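PDB 3M7A: DUF192 domain-containing protein from Novosphingobium aromaticivorans, which is of unknown function, belonging to the uncharacterised DUF192 (COG1430) family, whose natural precursor carries a signal sequence, suggesting export from the cytoplasm. Local coordinates for residues 120-123 and 124-128; 130-133 and 134-138. All blocks are in the same frame, centred on the assembly; numbering follows the deposited sequence. Where two conformers were deposited one is given.

Contact 1 (120-123 and 124-128); sequences LEIN and GGLAA
Where strand 118-123 ends, Asn123 and Leu126 are joined round a type II beta turn whose two middle residues are both glycines. The Asn123 amide leads away from the turn, and ND2 binds Leu57 O and Asp59 OD1. Gly124 takes the first corner; the backbone of Ile122 bonds that of Asp85 and the backbone of Gly124 that of Pro83. Gly125 follows with phi 83°, a value that favours glycine, and stands at the N-cap of helix 126-130, its N-H bonded to Asp85 OD1. Leu126 N then closes the turn on Asn123 O at 3.0 Å, the donor tilted 32° from the carbonyl plane. The Leu126 side chain leaves toward the strand: its CB lies 3.9 Å from Ile122 CD1, and CG and CD2 also border that methyl, the two side chains crossing at about a right angle. Ile122 reaches this far because CG1 sits between its own N and carbonyl carbon (chi1 65°) and the chain then runs on extended. Ala127 meets the same methyl, its CB 4.4 Å from Ile122 CD1, and gives its N-H to Asp85 OD2. The arrangement is a strand-turn-helix junction in which an aspartate of the neighbouring strand takes N-H groups at the start of the helix.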
loop_
_atom_site.group_PDB
_atom_site.type_symbol
_atom_site.label_atom_id
_atom_site.label_comp_id
_atom_site.label_asym_id
_atom_site.label_seq_id
_atom_site.Cartn_x
_atom_site.Cartn_y
_atom_site.Cartn_z
ATOM N N LEU A 120 -2.174 -1.645 -0.231
ATOM C CA LEU A 120 -1.265 -0.570 0.115
ATOM C C LEU A 120 0.076 -1.210 0.451
ATOM O O LEU A 120 0.167 -2.071 1.345
ATOM C CB LEU A 120 -1.799 0.225 1.301
ATOM C CG LEU A 120 -0.848 1.296 1.809
ATOM C CD1 LEU A 120 -0.644 2.437 0.780
ATOM C CD2 LEU A 120 -1.372 1.892 3.123
ATOM N N GLU A 121 1.111 -0.809 -0.277
ATOM C CA GLU A 121 2.483 -1.227 0.029
ATOM C C GLU A 121 3.266 -0.091 0.684
ATOM O O GLU A 121 3.249 1.029 0.198
ATOM C CB GLU A 121 3.228 -1.667 -1.246
ATOM C CG GLU A 121 2.665 -2.939 -1.845
ATOM C CD GLU A 121 3.333 -3.417 -3.107
ATOM O OE1 GLU A 121 4.158 -2.711 -3.688
ATOM O OE2 GLU A 121 2.980 -4.536 -3.532
ATOM N N ILE A 122 3.904 -0.418 1.798
ATOM C CA ILE A 122 4.743 0.498 2.555
ATOM C C ILE A 122 6.033 -0.244 2.925
ATOM O O ILE A 122 6.175 -1.439 2.705
ATOM C CB ILE A 122 4.016 1.014 3.814
ATOM C CG1 ILE A 122 3.725 -0.102 4.827
ATOM C CG2 ILE A 122 2.742 1.767 3.397
ATOM C CD1 ILE A 122 3.056 0.413 6.112
ATOM N N ASN A 123 6.987 0.471 3.489
ATOM C CA ASN A 123 8.261 -0.136 3.819
ATOM C C ASN A 123 8.128 -1.345 4.744
ATOM O O ASN A 123 7.304 -1.375 5.667
ATOM C CB ASN A 123 9.166 0.899 4.495
ATOM C CG ASN A 123 9.880 1.789 3.534
ATOM O OD1 ASN A 123 10.405 1.326 2.532
ATOM N ND2 ASN A 123 9.959 3.073 3.870
ATOM N N GLY A 124 8.987 -2.315 4.511
ATOM C CA GLY A 124 8.987 -3.520 5.287
ATOM C C GLY A 124 9.114 -3.236 6.759
ATOM O O GLY A 124 9.988 -2.467 7.177
ATOM N N GLY A 125 8.274 -3.897 7.548
ATOM C CA GLY A 125 8.276 -3.767 9.000
ATOM C C GLY A 125 7.522 -2.579 9.548
ATOM O O GLY A 125 7.330 -2.456 10.757
ATOM N N LEU A 126 7.101 -1.671 8.672
ATOM C CA LEU A 126 6.505 -0.437 9.114
ATOM C C LEU A 126 5.122 -0.639 9.716
ATOM O O LEU A 126 4.731 0.085 10.626
ATOM C CB LEU A 126 6.522 0.639 7.980
ATOM C CG LEU A 126 6.094 2.058 8.342
ATOM C CD1 LEU A 126 6.965 2.648 9.466
ATOM C CD2 LEU A 126 6.173 2.945 7.101
ATOM N N ALA A 127 4.353 -1.592 9.189
ATOM C CA ALA A 127 2.996 -1.790 9.724
ATOM C C ALA A 127 3.063 -2.102 11.213
ATOM O O ALA A 127 2.303 -1.531 11.997
ATOM C CB ALA A 127 2.230 -2.864 8.972
ATOM N N ALA A 128 3.960 -3.003 11.605
ATOM C CA ALA A 128 4.059 -3.361 13.014
ATOM C C ALA A 128 4.628 -2.227 13.852
ATOM O O ALA A 128 4.218 -2.017 14.999
ATOM C CB ALA A 128 4.881 -4.669 13.211
#

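Contact 2 (130-133 and 134-138); sequences LGIK and PGDKV
Asp136 OD2 is gripped by two donors, the backbone N of Lys133 and a water. Lys133 N lies 3.0 Å from Asp136 OD2, and the bond is nearly straight at 166°, but it arrives from above the carboxylate, 62° out of its plane. The water gives one hydrogen to Asp136 OD2 at 2.9 Å and the other to Gly131 O at 2.8 Å, so it bridges the end of the helix to the acid. With CG beside the backbone N (chi1 -72°) and OD1 nearly eclipsing CA, which leaves OD2 on the far side next to Lys133 N, Asp136 folds back over Lys133 and lays its CG 3.2 Å from Lys133 O. The backbone bond runs the other way: Asp136 N reaches Lys133 O at 3.1 Å, closing a type II beta turn with Pro134 and Gly135 at its corners. Proline suits the first corner and glycine, with positive phi, the second. Lys133 is thus held at both N-H and carbonyl by one residue, the side chain and the backbone N-H of Asp136 each supplying a bond. Before it, Gly131 is the C-prime residue of a Schellman motif that ends helix 126-130, and the turn leads into strand 137-139, which pairs with strand 21-29. With an alanine here instead of Asp136, Lys133 N would probably lose its acceptor and the water keep Gly131 O alone of the two, the loop between Gly131 and the turn being less firmly fixed. Ile132 CG2 borders Asp136 OD2 at 4.0 Å, and the Ile132 side chain also packs on His34, Phe36 and Val27. Val27 also touches Asp136, and Arg94 NH1 binds Gly135 O.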
loop_
_atom_site.group_PDB
_atom_site.type_symbol
_atom_site.label_atom_id
_atom_site.label_comp_id
_atom_site.label_asym_id
_atom_site.label_seq_id
_atom_site.Cartn_x
_atom_site.Cartn_y
_atom_site.Cartn_z
ATOM N N LEU A 130 4.124 0.851 13.402
ATOM C CA LEU A 130 3.024 1.820 13.500
ATOM C C LEU A 130 1.809 1.328 14.247
ATOM O O LEU A 130 1.013 2.143 14.740
ATOM C CB LEU A 130 2.611 2.290 12.100
ATOM C CG LEU A 130 3.658 3.101 11.332
ATOM C CD1 LEU A 130 3.130 3.442 9.935
ATOM C CD2 LEU A 130 4.101 4.347 12.078
ATOM N N GLY A 131 1.648 0.020 14.316
ATOM C CA GLY A 131 0.472 -0.568 14.901
ATOM C C GLY A 131 -0.696 -0.799 13.968
ATOM O O GLY A 131 -1.808 -1.002 14.454
ATOM N N ILE A 132 -0.455 -0.776 12.662
ATOM C CA ILE A 132 -1.504 -1.049 11.678
ATOM C C ILE A 132 -1.891 -2.523 11.787
ATOM O O ILE A 132 -1.020 -3.403 11.857
ATOM C CB ILE A 132 -1.032 -0.660 10.261
ATOM C CG1 ILE A 132 -0.857 0.863 10.143
ATOM C CG2 ILE A 132 -2.015 -1.184 9.205
ATOM C CD1 ILE A 132 -0.184 1.338 8.871
ATOM N N LYS A 133 -3.197 -2.785 11.835
ATOM C CA LYS A 133 -3.720 -4.135 12.077
ATOM C C LYS A 133 -4.916 -4.454 11.188
ATOM O O LYS A 133 -5.615 -3.557 10.758
ATOM C CB LYS A 133 -4.120 -4.277 13.550
ATOM C CG LYS A 133 -2.902 -4.350 14.480
ATOM C CD LYS A 133 -3.239 -4.325 15.943
ATOM C CE LYS A 133 -1.960 -4.408 16.765
ATOM N NZ LYS A 133 -1.139 -5.595 16.422
ATOM N N PRO A 134 -5.166 -5.749 10.954
ATOM C CA PRO A 134 -6.404 -6.130 10.303
ATOM C C PRO A 134 -7.594 -5.502 11.009
ATOM O O PRO A 134 -7.641 -5.427 12.249
ATOM C CB PRO A 134 -6.399 -7.657 10.403
ATOM C CG PRO A 134 -4.925 -8.020 10.412
ATOM C CD PRO A 134 -4.308 -6.923 11.249
ATOM N N GLY A 135 -8.561 -5.042 10.215
ATOM C CA GLY A 135 -9.699 -4.287 10.706
ATOM C C GLY A 135 -9.595 -2.774 10.576
ATOM O O GLY A 135 -10.620 -2.075 10.581
ATOM N N ASP A 136 -8.387 -2.244 10.442
ATOM C CA ASP A 136 -8.215 -0.802 10.326
ATOM C C ASP A 136 -8.809 -0.318 9.009
ATOM O O ASP A 136 -8.875 -1.039 8.015
ATOM C CB ASP A 136 -6.741 -0.428 10.371
ATOM C CG ASP A 136 -6.138 -0.592 11.747
ATOM O OD1 ASP A 136 -6.860 -0.951 12.715
ATOM O OD2 ASP A 136 -4.928 -0.380 11.830
ATOM N N LYS A 137 -9.293 0.918 9.042
ATOM C CA LYS A 137 -9.994 1.521 7.903
ATOM C C LYS A 137 -8.966 2.242 7.038
ATOM O O LYS A 137 -8.210 3.122 7.499
ATOM C CB LYS A 137 -11.083 2.491 8.380
ATOM C CG LYS A 137 -12.043 2.974 7.287
ATOM C CD LYS A 137 -13.177 1.935 7.060
ATOM C CE LYS A 137 -14.363 2.475 6.292
ATOM N NZ LYS A 137 -15.399 1.407 6.052
ATOM N N VAL A 138 -8.973 1.922 5.754
ATOM C CA VAL A 138 -8.096 2.559 4.764
ATOM C C VAL A 138 -8.942 3.431 3.853
ATOM O O VAL A 138 -9.977 2.973 3.356
ATOM C CB VAL A 138 -7.326 1.496 3.944
ATOM C CG1 VAL A 138 -6.359 2.151 2.949
ATOM C CG2 VAL A 138 -6.618 0.490 4.883
HETATM O O HOH W 1 -4.318 0.160 14.573
#

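In the fold
The two contacts stand in series, one at each end of helix 126-130, with their centres about 11 Å apart. Contact 1 brings strand 118-123 into the helix; contact 2 takes the chain out of it and into strand 137-139, both strands belonging to the same mixed sheet. They meet where Ala127 O lies 2.9 Å from Ile132 N, a bond of the Schellman motif. The side chains of Ala127 and Ile132 touch, and Phe36 of strand 32-41 packs on Ile122 and Leu126 from one contact and on Ile132 from the other. With the function unknown, no site can be assigned; a bound 1,2-ethanediol, probably from the crystallisation liquor, lies about 4 Å from the Leu126 side chain.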